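Local coordinates for protein chitinase (Paenibacillus sp. FPU-7, PDB 5GZT) that probably hydrolyses internal beta-1,4 linkages between N-acetylglucosamine units in chitin and chitodextrins, at residues A796-N801 / V851-W856; V967-Y972 / L1015-A1020; T494-A499 / A585-L590; V363-G368 / D402-D407; T789-A794 / P845-L850. One frame throughout, in Å; residues are numbered along the deposited sequence.

Contact 1 (A796-N801 / V851-W856)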
# COMPACT_ATOMS: atom_id res chain seq x y z
N ALA B 796 36.21 -32.56 25.78
CA ALA B 796 37.55 -32.90 25.35
C ALA B 796 38.04 -31.80 24.39
O ALA B 796 37.25 -31.03 23.88
CB ALA B 796 37.58 -34.24 24.68
N ARG B 797 39.32 -31.70 24.20
CA ARG B 797 39.92 -30.62 23.40
C ARG B 797 40.89 -31.20 22.46
O ARG B 797 41.11 -32.44 22.48
CB ARG B 797 40.62 -29.59 24.32
CG ARG B 797 39.63 -28.85 25.23
CD ARG B 797 39.00 -27.80 24.37
NE ARG B 797 37.69 -27.36 24.77
CZ ARG B 797 37.39 -26.22 25.41
NH1 ARG B 797 38.31 -25.44 25.95
NH2 ARG B 797 36.13 -25.91 25.56
N ILE B 798 41.40 -30.38 21.58
CA ILE B 798 42.29 -30.85 20.56
C ILE B 798 43.65 -30.17 20.81
O ILE B 798 43.76 -28.92 20.82
CB ILE B 798 41.78 -30.48 19.20
CG1 ILE B 798 40.41 -31.11 18.91
CG2 ILE B 798 42.76 -30.90 18.08
CD1 ILE B 798 39.74 -30.56 17.61
N LYS B 799 44.68 -31.00 20.97
CA LYS B 799 46.08 -30.51 21.09
C LYS B 799 46.96 -31.38 20.19
O LYS B 799 46.95 -32.64 20.33
CB LYS B 799 46.55 -30.49 22.53
CG LYS B 799 47.97 -29.92 22.62
CD LYS B 799 48.59 -30.17 23.98
CE LYS B 799 50.06 -29.73 23.97
NZ LYS B 799 50.75 -30.08 25.23
N ASP B 800 47.69 -30.73 19.25
CA ASP B 800 48.64 -31.40 18.35
C ASP B 800 47.87 -32.42 17.47
O ASP B 800 48.33 -33.52 17.15
CB ASP B 800 49.76 -32.09 19.12
CG ASP B 800 50.75 -31.10 19.81
OD1 ASP B 800 50.74 -29.89 19.47
OD2 ASP B 800 51.47 -31.59 20.72
N ASN B 801 46.66 -32.02 17.10
CA ASN B 801 45.81 -32.84 16.35
C ASN B 801 45.43 -34.17 16.99
O ASN B 801 45.04 -35.11 16.28
CB ASN B 801 46.38 -33.06 14.94
CG ASN B 801 45.22 -33.18 13.93
OD1 ASN B 801 44.22 -32.47 14.06
ND2 ASN B 801 45.31 -34.09 13.04
N VAL B 851 31.12 -38.03 24.31
CA VAL B 851 32.12 -36.99 24.57
C VAL B 851 31.95 -35.87 23.59
O VAL B 851 31.90 -36.12 22.40
CB VAL B 851 33.57 -37.59 24.57
CG1 VAL B 851 33.97 -38.28 23.24
CG2 VAL B 851 34.57 -36.50 24.81
N SER B 852 31.82 -34.63 24.09
CA SER B 852 31.81 -33.48 23.27
C SER B 852 33.23 -32.99 23.14
O SER B 852 33.83 -32.58 24.15
CB SER B 852 30.95 -32.36 23.84
OG SER B 852 29.60 -32.78 23.86
N ILE B 853 33.70 -32.91 21.91
CA ILE B 853 34.98 -32.35 21.58
C ILE B 853 34.79 -30.99 21.06
O ILE B 853 34.10 -30.80 20.05
CB ILE B 853 35.67 -33.21 20.47
CG1 ILE B 853 35.74 -34.68 20.93
CG2 ILE B 853 37.10 -32.73 20.22
CD1 ILE B 853 36.34 -35.68 19.93
N GLY B 854 35.41 -30.03 21.72
CA GLY B 854 35.43 -28.65 21.32
C GLY B 854 34.84 -27.73 22.32
O GLY B 854 35.17 -27.81 23.52
N GLY B 855 33.88 -26.92 21.83
CA GLY B 855 33.23 -25.90 22.65
C GLY B 855 33.85 -24.56 22.39
O GLY B 855 34.68 -24.37 21.46
N TRP B 856 33.46 -23.61 23.22
CA TRP B 856 33.75 -22.17 23.02
C TRP B 856 35.25 -21.96 23.11
O TRP B 856 35.89 -22.46 24.02
CB TRP B 856 33.06 -21.33 24.11
CG TRP B 856 33.46 -19.89 23.97
CD1 TRP B 856 34.42 -19.21 24.73
CD2 TRP B 856 33.08 -19.00 22.93
NE1 TRP B 856 34.61 -17.97 24.21
CE2 TRP B 856 33.80 -17.80 23.13
CE3 TRP B 856 32.19 -19.09 21.86
CZ2 TRP B 856 33.63 -16.67 22.31
CZ3 TRP B 856 32.01 -18.02 21.04
CH2 TRP B 856 32.73 -16.78 21.26
O HOH W 1 37.75 -22.83 25.82
O HOH W 2 34.66 -23.62 26.47

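Contact 2 (V967-Y972 / L1015-A1020)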
# COMPACT_ATOMS: atom_id res chain seq x y z
N VAL B 967 20.79 -28.08 18.32
CA VAL B 967 20.82 -26.73 17.84
C VAL B 967 20.71 -25.80 19.07
O VAL B 967 19.80 -25.94 19.94
CB VAL B 967 19.67 -26.40 16.85
CG1 VAL B 967 19.84 -25.00 16.21
CG2 VAL B 967 19.62 -27.46 15.78
N MET B 968 21.65 -24.86 19.12
CA MET B 968 21.79 -23.91 20.23
C MET B 968 20.77 -22.76 20.02
O MET B 968 21.13 -21.66 19.60
CB MET B 968 23.28 -23.43 20.32
CG MET B 968 24.17 -24.61 20.80
SD MET B 968 25.92 -24.09 20.96
CE MET B 968 26.47 -23.87 19.30
N THR B 969 19.51 -23.07 20.33
CA THR B 969 18.37 -22.17 20.12
C THR B 969 18.31 -21.28 21.39
O THR B 969 17.40 -21.39 22.27
CB THR B 969 17.09 -23.01 19.90
OG1 THR B 969 17.04 -24.04 20.90
CG2 THR B 969 17.08 -23.62 18.49
N TYR B 970 19.37 -20.48 21.53
CA TYR B 970 19.59 -19.60 22.69
C TYR B 970 20.74 -18.64 22.39
O TYR B 970 21.25 -18.65 21.28
CB TYR B 970 19.66 -20.36 23.99
CG TYR B 970 20.67 -21.50 24.03
CD1 TYR B 970 22.06 -21.25 23.96
CD2 TYR B 970 20.25 -22.79 24.20
CE1 TYR B 970 22.98 -22.31 24.06
CE2 TYR B 970 21.16 -23.84 24.25
CZ TYR B 970 22.50 -23.60 24.18
OH TYR B 970 23.28 -24.66 24.26
N ASP B 971 21.08 -17.72 23.30
CA ASP B 971 22.07 -16.67 23.03
C ASP B 971 21.77 -15.82 21.83
O ASP B 971 22.70 -15.29 21.19
CB ASP B 971 23.47 -17.24 22.81
CG ASP B 971 24.01 -18.03 23.97
OD1 ASP B 971 23.72 -17.71 25.13
OD2 ASP B 971 24.75 -19.03 23.72
N TYR B 972 20.49 -15.66 21.49
CA TYR B 972 20.11 -14.85 20.36
C TYR B 972 20.44 -13.34 20.49
O TYR B 972 20.65 -12.64 19.50
CB TYR B 972 18.61 -14.97 20.09
CG TYR B 972 18.05 -16.38 19.84
CD1 TYR B 972 18.70 -17.30 19.05
CD2 TYR B 972 16.75 -16.68 20.26
CE1 TYR B 972 18.15 -18.55 18.84
CE2 TYR B 972 16.18 -17.89 20.03
CZ TYR B 972 16.89 -18.82 19.26
OH TYR B 972 16.33 -20.05 19.04
N LEU B 1015 17.04 -33.03 14.25
CA LEU B 1015 17.12 -31.77 14.97
C LEU B 1015 16.75 -31.92 16.44
O LEU B 1015 15.81 -32.60 16.78
CB LEU B 1015 16.22 -30.70 14.34
CG LEU B 1015 16.62 -30.27 12.91
CD1 LEU B 1015 15.55 -29.35 12.27
CD2 LEU B 1015 17.96 -29.60 12.93
N VAL B 1016 17.49 -31.23 17.27
CA VAL B 1016 17.25 -31.25 18.68
C VAL B 1016 17.13 -29.79 19.12
O VAL B 1016 18.03 -28.98 18.85
CB VAL B 1016 18.39 -31.97 19.46
CG1 VAL B 1016 18.12 -31.89 20.97
CG2 VAL B 1016 18.40 -33.44 19.06
N ILE B 1017 16.04 -29.48 19.84
CA ILE B 1017 15.80 -28.08 20.28
C ILE B 1017 16.52 -27.85 21.61
O ILE B 1017 16.61 -28.74 22.43
CB ILE B 1017 14.29 -27.77 20.42
CG1 ILE B 1017 14.07 -26.29 20.71
CG2 ILE B 1017 13.69 -28.66 21.51
CD1 ILE B 1017 12.57 -25.81 20.67
N GLY B 1018 17.07 -26.65 21.76
CA GLY B 1018 17.98 -26.34 22.84
C GLY B 1018 17.32 -25.40 23.89
O GLY B 1018 16.71 -24.36 23.54
N GLY B 1019 17.41 -25.82 25.13
CA GLY B 1019 17.08 -24.98 26.29
C GLY B 1019 18.36 -24.50 27.02
O GLY B 1019 19.41 -25.23 27.09
N ALA B 1020 18.27 -23.29 27.61
CA ALA B 1020 19.41 -22.67 28.32
C ALA B 1020 19.02 -22.53 29.78
O ALA B 1020 18.00 -21.89 30.10
CB ALA B 1020 19.67 -21.31 27.76

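Contact 3 (T494-A499 / A585-L590)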
# COMPACT_ATOMS: atom_id res chain seq x y z
N THR B 494 -27.69 -13.99 -1.40
CA THR B 494 -26.29 -13.96 -1.07
C THR B 494 -25.43 -13.70 -2.31
O THR B 494 -25.77 -14.09 -3.46
CB THR B 494 -25.83 -15.26 -0.40
OG1 THR B 494 -25.98 -16.35 -1.31
CG2 THR B 494 -26.62 -15.59 0.86
N SER B 495 -24.30 -13.04 -2.09
CA SER B 495 -23.29 -12.93 -3.12
C SER B 495 -21.97 -12.59 -2.51
O SER B 495 -21.78 -12.66 -1.30
CB SER B 495 -23.72 -11.90 -4.20
OG SER B 495 -22.92 -12.03 -5.39
N HIS B 496 -20.99 -12.30 -3.34
CA HIS B 496 -19.62 -11.91 -2.89
C HIS B 496 -19.57 -10.47 -2.64
O HIS B 496 -20.12 -9.67 -3.43
CB HIS B 496 -18.58 -12.23 -3.98
CG HIS B 496 -18.60 -13.66 -4.41
ND1 HIS B 496 -18.31 -14.70 -3.55
CD2 HIS B 496 -18.92 -14.23 -5.59
CE1 HIS B 496 -18.49 -15.85 -4.17
NE2 HIS B 496 -18.82 -15.60 -5.43
N HIS B 497 -18.93 -10.05 -1.54
CA HIS B 497 -18.80 -8.62 -1.21
C HIS B 497 -17.54 -7.94 -1.74
O HIS B 497 -17.51 -6.69 -1.77
CB HIS B 497 -18.99 -8.40 0.32
CG HIS B 497 -17.75 -8.18 1.13
ND1 HIS B 497 -17.15 -9.16 1.89
CD2 HIS B 497 -17.10 -7.04 1.42
CE1 HIS B 497 -16.14 -8.65 2.55
NE2 HIS B 497 -16.11 -7.35 2.31
N THR B 498 -16.52 -8.72 -2.10
CA THR B 498 -15.25 -8.13 -2.45
C THR B 498 -14.55 -8.99 -3.53
O THR B 498 -13.35 -9.05 -3.61
CB THR B 498 -14.38 -7.79 -1.23
OG1 THR B 498 -13.26 -6.94 -1.64
CG2 THR B 498 -13.85 -9.06 -0.52
N ALA B 499 -15.35 -9.57 -4.41
CA ALA B 499 -14.76 -10.45 -5.44
C ALA B 499 -13.96 -9.75 -6.51
O ALA B 499 -14.27 -8.60 -6.85
CB ALA B 499 -15.86 -11.24 -6.09
N ALA B 585 -15.56 -15.97 -9.96
CA ALA B 585 -15.31 -14.73 -9.24
C ALA B 585 -13.95 -14.66 -8.62
O ALA B 585 -13.44 -13.56 -8.38
CB ALA B 585 -16.33 -14.56 -8.13
N LYS B 586 -13.34 -15.82 -8.34
CA LYS B 586 -12.05 -15.92 -7.59
C LYS B 586 -12.20 -15.43 -6.13
O LYS B 586 -11.43 -14.65 -5.67
CB LYS B 586 -10.88 -15.26 -8.26
CG LYS B 586 -10.74 -15.68 -9.73
CD LYS B 586 -10.51 -17.19 -9.97
CE LYS B 586 -10.23 -17.39 -11.46
NZ LYS B 586 -10.11 -18.82 -11.65
N ALA B 587 -13.20 -15.96 -5.43
CA ALA B 587 -13.53 -15.56 -4.09
C ALA B 587 -13.97 -16.76 -3.24
O ALA B 587 -14.76 -17.61 -3.69
CB ALA B 587 -14.68 -14.57 -4.08
N PRO B 588 -13.59 -16.75 -1.97
CA PRO B 588 -14.01 -17.83 -1.09
C PRO B 588 -15.24 -17.41 -0.30
O PRO B 588 -15.49 -16.20 -0.12
CB PRO B 588 -12.83 -17.91 -0.12
CG PRO B 588 -12.50 -16.39 0.07
CD PRO B 588 -12.74 -15.77 -1.30
N TYR B 589 -15.99 -18.41 0.19
CA TYR B 589 -17.10 -18.16 1.08
C TYR B 589 -17.29 -19.39 1.93
O TYR B 589 -16.68 -20.47 1.62
CB TYR B 589 -18.36 -17.84 0.28
CG TYR B 589 -18.77 -18.87 -0.71
CD1 TYR B 589 -18.19 -18.94 -1.93
CD2 TYR B 589 -19.83 -19.72 -0.47
CE1 TYR B 589 -18.59 -19.90 -2.87
CE2 TYR B 589 -20.26 -20.62 -1.43
CZ TYR B 589 -19.66 -20.67 -2.64
OH TYR B 589 -20.06 -21.53 -3.64
N LEU B 590 -17.95 -19.19 3.06
CA LEU B 590 -18.34 -20.30 3.94
C LEU B 590 -19.83 -20.50 3.98
O LEU B 590 -20.61 -19.50 3.87
CB LEU B 590 -17.92 -19.96 5.34
CG LEU B 590 -16.45 -19.51 5.48
CD1 LEU B 590 -16.19 -19.28 6.98
CD2 LEU B 590 -15.52 -20.60 4.97
O HOH W 3 -16.86 -13.96 -1.27

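Contact 4 (V363-G368 / D402-D407)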
# COMPACT_ATOMS: atom_id res chain seq x y z
N VAL B 363 3.10 7.79 5.89
CA VAL B 363 1.95 7.75 6.76
C VAL B 363 1.07 8.89 6.43
O VAL B 363 1.52 10.01 6.52
CB VAL B 363 2.34 7.81 8.25
CG1 VAL B 363 1.08 7.70 9.11
CG2 VAL B 363 3.34 6.72 8.66
N LEU B 364 -0.20 8.65 6.11
CA LEU B 364 -1.12 9.72 5.83
C LEU B 364 -2.26 9.75 6.80
O LEU B 364 -2.59 8.75 7.40
CB LEU B 364 -1.70 9.62 4.44
CG LEU B 364 -0.78 9.91 3.21
CD1 LEU B 364 0.26 8.83 2.93
CD2 LEU B 364 -1.66 10.06 2.01
N VAL B 365 -2.91 10.90 6.90
CA VAL B 365 -4.07 11.01 7.71
C VAL B 365 -5.19 10.83 6.77
O VAL B 365 -5.21 11.49 5.74
CB VAL B 365 -4.25 12.36 8.48
CG1 VAL B 365 -4.13 13.59 7.58
CG2 VAL B 365 -5.64 12.40 9.12
N SER B 366 -6.15 9.96 7.12
CA SER B 366 -7.32 9.82 6.35
C SER B 366 -8.46 10.50 7.07
O SER B 366 -8.74 10.24 8.23
CB SER B 366 -7.59 8.31 6.07
OG SER B 366 -8.82 8.19 5.39
N ILE B 367 -9.18 11.35 6.36
CA ILE B 367 -10.14 12.20 7.02
C ILE B 367 -11.45 11.80 6.61
O ILE B 367 -11.68 11.83 5.45
CB ILE B 367 -9.91 13.70 6.62
CG1 ILE B 367 -8.48 14.10 7.01
CG2 ILE B 367 -10.95 14.59 7.33
CD1 ILE B 367 -8.01 15.39 6.40
N GLY B 368 -12.36 11.49 7.54
CA GLY B 368 -13.73 11.18 7.14
C GLY B 368 -14.12 9.75 7.56
O GLY B 368 -13.98 9.40 8.76
N ASP B 402 2.91 12.41 5.82
CA ASP B 402 3.37 12.50 4.49
C ASP B 402 2.31 12.85 3.52
O ASP B 402 2.55 12.89 2.31
CB ASP B 402 4.03 11.20 4.13
CG ASP B 402 5.19 10.88 5.03
OD1 ASP B 402 6.18 11.63 4.97
OD2 ASP B 402 5.16 9.84 5.76
N GLY B 403 1.11 13.16 3.98
CA GLY B 403 0.06 13.52 3.04
C GLY B 403 -1.31 13.39 3.63
O GLY B 403 -1.45 13.09 4.80
N ILE B 404 -2.33 13.60 2.80
CA ILE B 404 -3.70 13.69 3.25
C ILE B 404 -4.53 12.86 2.27
O ILE B 404 -4.39 13.00 1.02
CB ILE B 404 -4.26 15.13 3.13
CG1 ILE B 404 -3.52 16.11 4.08
CG2 ILE B 404 -5.73 15.25 3.46
CD1 ILE B 404 -3.87 17.58 3.79
N ASP B 405 -5.47 12.11 2.84
CA ASP B 405 -6.46 11.37 2.06
C ASP B 405 -7.87 11.75 2.51
O ASP B 405 -8.11 11.83 3.68
CB ASP B 405 -6.17 9.81 2.18
CG ASP B 405 -7.35 8.98 1.76
OD1 ASP B 405 -7.53 8.85 0.54
OD2 ASP B 405 -8.12 8.55 2.64
N LEU B 406 -8.82 11.95 1.62
CA LEU B 406 -10.19 12.20 2.06
C LEU B 406 -11.06 11.05 1.73
O LEU B 406 -11.05 10.59 0.58
CB LEU B 406 -10.80 13.39 1.37
CG LEU B 406 -10.10 14.78 1.44
CD1 LEU B 406 -11.08 15.80 0.90
CD2 LEU B 406 -9.68 15.10 2.85
N ASP B 407 -11.88 10.63 2.70
CA ASP B 407 -12.90 9.59 2.54
C ASP B 407 -14.23 10.17 2.86
O ASP B 407 -14.81 9.92 3.97
CB ASP B 407 -12.62 8.32 3.42
CG ASP B 407 -11.27 7.70 3.15
OD1 ASP B 407 -10.53 8.26 2.27
OD2 ASP B 407 -10.91 6.65 3.81

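Contact 5 (T789-A794 / P845-L850)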
# COMPACT_ATOMS: atom_id res chain seq x y z
N THR B 789 18.04 -39.34 28.50
CA THR B 789 18.41 -40.44 27.62
C THR B 789 19.86 -40.29 27.22
O THR B 789 20.50 -41.27 26.78
CB THR B 789 17.55 -40.45 26.34
OG1 THR B 789 17.81 -39.29 25.58
CG2 THR B 789 16.01 -40.54 26.76
N HIS B 790 20.34 -39.05 27.25
CA HIS B 790 21.68 -38.75 26.69
C HIS B 790 22.37 -37.75 27.58
O HIS B 790 21.75 -36.87 28.20
CB HIS B 790 21.66 -38.19 25.23
CG HIS B 790 21.25 -39.16 24.17
ND1 HIS B 790 20.00 -39.70 24.08
CD2 HIS B 790 21.96 -39.71 23.13
CE1 HIS B 790 19.94 -40.53 23.06
NE2 HIS B 790 21.12 -40.54 22.46
N ILE B 791 23.67 -37.89 27.65
CA ILE B 791 24.58 -36.88 28.18
C ILE B 791 25.65 -36.52 27.22
O ILE B 791 26.27 -37.43 26.64
CB ILE B 791 25.28 -37.45 29.43
CG1 ILE B 791 24.26 -37.53 30.60
CG2 ILE B 791 26.47 -36.52 29.84
CD1 ILE B 791 24.74 -38.29 31.82
N ASN B 792 25.92 -35.23 27.06
CA ASN B 792 27.16 -34.81 26.44
C ASN B 792 28.17 -34.34 27.53
O ASN B 792 27.86 -33.46 28.29
CB ASN B 792 26.98 -33.61 25.47
CG ASN B 792 26.44 -34.01 24.09
OD1 ASN B 792 26.25 -35.18 23.79
ND2 ASN B 792 26.05 -33.01 23.32
N TYR B 793 29.37 -34.92 27.59
CA TYR B 793 30.40 -34.48 28.55
C TYR B 793 31.22 -33.38 27.93
O TYR B 793 31.87 -33.61 26.92
CB TYR B 793 31.30 -35.66 28.94
CG TYR B 793 32.29 -35.34 30.00
CD1 TYR B 793 31.93 -35.27 31.35
CD2 TYR B 793 33.61 -35.05 29.66
CE1 TYR B 793 32.87 -34.98 32.36
CE2 TYR B 793 34.58 -34.75 30.67
CZ TYR B 793 34.20 -34.72 32.00
OH TYR B 793 35.17 -34.46 32.92
N ALA B 794 31.12 -32.16 28.48
CA ALA B 794 31.83 -30.99 28.03
C ALA B 794 33.12 -30.81 28.88
O ALA B 794 32.99 -30.76 30.08
CB ALA B 794 30.93 -29.80 28.26
N PRO B 845 20.70 -48.31 32.31
CA PRO B 845 21.51 -49.00 31.30
C PRO B 845 21.25 -48.59 29.85
O PRO B 845 22.03 -48.98 28.99
CB PRO B 845 21.11 -50.47 31.50
CG PRO B 845 20.68 -50.53 32.94
CD PRO B 845 19.86 -49.28 33.05
N SER B 846 20.12 -47.94 29.58
CA SER B 846 19.86 -47.37 28.25
C SER B 846 20.49 -45.94 28.06
O SER B 846 20.54 -45.42 26.93
CB SER B 846 18.34 -47.41 28.00
OG SER B 846 17.73 -46.42 28.77
N LEU B 847 21.02 -45.32 29.12
CA LEU B 847 21.67 -44.02 28.98
C LEU B 847 22.80 -44.07 27.95
O LEU B 847 23.56 -45.01 27.96
CB LEU B 847 22.24 -43.60 30.30
CG LEU B 847 22.96 -42.26 30.37
CD1 LEU B 847 22.03 -41.09 30.05
CD2 LEU B 847 23.49 -42.08 31.75
N LYS B 848 22.87 -43.08 27.08
CA LYS B 848 24.03 -42.82 26.22
C LYS B 848 24.82 -41.62 26.68
O LYS B 848 24.28 -40.55 26.90
CB LYS B 848 23.56 -42.74 24.74
CG LYS B 848 22.96 -44.13 24.37
CD LYS B 848 22.40 -44.26 23.00
CE LYS B 848 22.48 -45.71 22.44
NZ LYS B 848 23.09 -45.68 21.04
N VAL B 849 26.12 -41.81 26.82
CA VAL B 849 27.03 -40.74 27.21
C VAL B 849 28.04 -40.54 26.09
O VAL B 849 28.83 -41.43 25.82
CB VAL B 849 27.77 -41.15 28.48
CG1 VAL B 849 28.55 -39.99 28.98
CG2 VAL B 849 26.78 -41.62 29.54
N LEU B 850 28.07 -39.33 25.53
CA LEU B 850 28.93 -39.01 24.43
C LEU B 850 29.97 -38.03 24.95
O LEU B 850 29.76 -37.28 25.91
CB LEU B 850 28.16 -38.33 23.30
CG LEU B 850 27.22 -39.17 22.44
CD1 LEU B 850 25.87 -39.18 23.11
CD2 LEU B 850 27.11 -38.49 21.08
O HOH W 4 19.34 -43.54 25.85

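Contact 1 (A796-N801 / V851-W856)
Arg797 reaches across from barrel strand 790-799 to the Ser852-Ile853-Gly854-Gly855 part of the neighbouring chain, which matches the SxGG motif of family 18 glycosidases. Its CB leaves the backbone pointing away from 851-856, but with CG beside the backbone N a bend at chi2 (-79°) swings the chain back. CD comes to 3.9 Å from Gly854 O, and beyond it NE and NH2 grip that oxygen together, NE at 2.8 Å and NH2 at 2.9 Å. The grip is side-on: Gly854 O lies near the guanidinium plane, while both nitrogens approach from one face of the carbonyl, NE from above its plane. Farther out, NH1 and NH2 each bind a water that donates to Trp856 O. NH1 also forms a salt bridge with Asp809, and Trp812 makes a cation-pi contact.

Behind this polar end the strands are joined by backbone bonds, Ala796 N to Ser852 O at 2.9 Å and Gly854 N to Ala796 O at 3.0 Å. On the apolar face Ala796 CB meets Val851 CG2, and Ile798 CG1 crosses Ile853 CG2 at 3.9 Å. One guanidinium group, its charge balanced in part by Asp809, thus holds the backbone directly at Gly854 and through water at Trp856.

Contact 2 (V967-Y972 / L1015-A1020)
In the second family 18 TIM barrel, strand 964-967 gives way to Met968-Thr969-Tyr970-Asp971, the MxYD motif of the family, which here runs beside barrel strand 1015-1020. The last ladder bond between the two segments runs from Val967 N to Val1016 O, 3.0 Å. Beside it Val967 CG2 packs against Leu1015 CD2. Beyond it, inverse gamma turns centred on Met968 and Thr969 take the backbone out of strand geometry, and a side chain carries the next link. Thr969 OG1, held between the backbone N and carbonyl carbon (chi1 46°), donates to Gly1018 O at 2.7 Å, in the carbonyl plane and on a lone pair. The same oxygen accepts from Lys1099 of helix 1093-1106, so two donors hold it.

Gly1018 has no side chain, and the backbones come close: its CA lies 3.4 Å from Val967 O in a CA-H...O contact. The Tyr970 ring stands next to this glycine, with Gly1018 O near its plane at the edge and CE2 3.6 Å from Gly1019 O. Met1112 and Trp1114 of the adjoining strand 1110-1114 also touch this ring. At the far end of the contact the methyl CB of Ala1020 rests 3.9 Å from Tyr970 CG.

Contact 3 (T494-A499 / A585-L590)
The imidazole of His496 settles among Ala585, Ala587 and Tyr589, and this is the tight part of the contact. Ala587 CB sits over one face in a CH-pi contact, 4.0 Å from the centroid of the His496 ring and displaced toward its rim on the ND1 side. Ala585 CB comes in obliquely, 3.6 Å from His496 CD2. At the edge, His496 CE1 meets Tyr589 CD1 at 3.8 Å, the two ring planes inclined at 61°. Ala499 adds a small methyl cluster, its CB 3.9 Å from Ala585 CB and 4.1 Å from Ala587 CB.

The contact is looser between ND1 and Pro588, where a water fills in. It lies 2.8 Å from His496 ND1 and donates to Pro588 O, linking the two segments through one molecule. The other ring nitrogen, NE2, is bonded to Asp582, so both ring nitrogens have polar partners, which should fix the rotation of the imidazole.

Asp582 closes strand 578-582 and faces the G1 beta bulge of Lys586 and Ala587. Strand 587-591 runs between 578-582 and 596-598 in the antiparallel sheet of the small domain inserted into the first barrel; against it packs the loop between barrel strand 478-481 and helix 510-519.

Contact 4 (V363-G368 / D402-D407)
Strand 362-368 and strand 403-407, with Asp402 just before it, are parallel neighbours in the first TIM barrel, the latter carrying the start of the DGxDxDxE signature of family 18 (Asp402, Gly403, Asp405, Asp407), which in this family ends in the catalytic acid. Backbone bonds form the ladder: Asp405 N to Val365 O, Ile367 N to Asp405 O and Asp407 N to Ile367 O lie between 2.9 and 3.0 Å, while Val365 N to Gly403 O is weak at 3.4 Å.

Apolar contacts occupy the face turned to helix 382-398. There Ile367 CD1 lies 3.7 Å from Ile404 CG2 and 3.9 Å from Leu406 CD2, the side chains of Ile367 and Leu406 running side by side. Across the sheet Leu364 lays its branch over the glycine, with CG 3.5 Å from Gly403 C.

Polar side chains mark both ends. Asp402 opens the ladder with two bonds: its N donates to Val363 O, and its OD2, which also has Lys355 as a salt-bridge partner, accepts from Val363 N on the anti lone pair. On the barrel-interior face Asp407 is bonded to Tyr282. Beside it, Ser366 swings OG anti to its own N (chi1 175°) and donates to Asp405 OD2 at 2.9 Å.

Contact 5 (T789-A794 / P845-L850)
Thr789 O takes two hydrogen bonds, one from Lys848 N at 3.0 Å and one from a water at 2.7 Å. This is the start of the parallel pairing between strands 790-799 and 848-854, the second and third of the C-terminal family 18 TIM barrel. The ladder continues with Ile791 N to Lys848 O, Leu850 N to Ile791 O and Tyr793 N to Leu850 O, all of 2.8 to 2.9 Å and close to straight.

On the face turned to helix 830-843, Ile791 lies side by side with Val849, Ile791 CG2 being 4.1 Å from Val849 CG1. Ile791 also sends CD1 obliquely across to Leu847 CD2. Leu840 of that helix touches both Ile791 and Leu847.

The other face is built round His790. Its imidazole is held at both nitrogens: ND1 pairs with Thr789 OG1 at 2.7 Å, near the ring plane, and NE2 bonds Glu938 of strand 938-943, across the barrel interior. With the ring thus set, Lys848 CB lies over one face in a CH-pi contact, 26° off the normal. At the edge, near the ring plane, Leu850 CD1 approaches His790 CD2 to 3.9 Å.

How the contacts relate
Contacts 1 and 5 hold the same two strands, 790-799 and 848-854, at successive levels; Ser852 N, 3.0 Å from Tyr793 O, probably bonds across to carry the ladder from one to the other. Contact 5 is regular ladder with apolar packing on one face and an anchored histidine on the other, whereas contact 1 adds an arginine and waters to its last ladder bonds and reaches exposed Trp856. Contact 2 belongs to the same barrel. Contact 4 lies in the first barrel, about 63 Å from contact 1 between centres; all touching residues of contacts 2 and 4 are buried. Contact 3, likewise buried, joins a loop to the inserted domain without any ladder, through one imidazole and methyl groups.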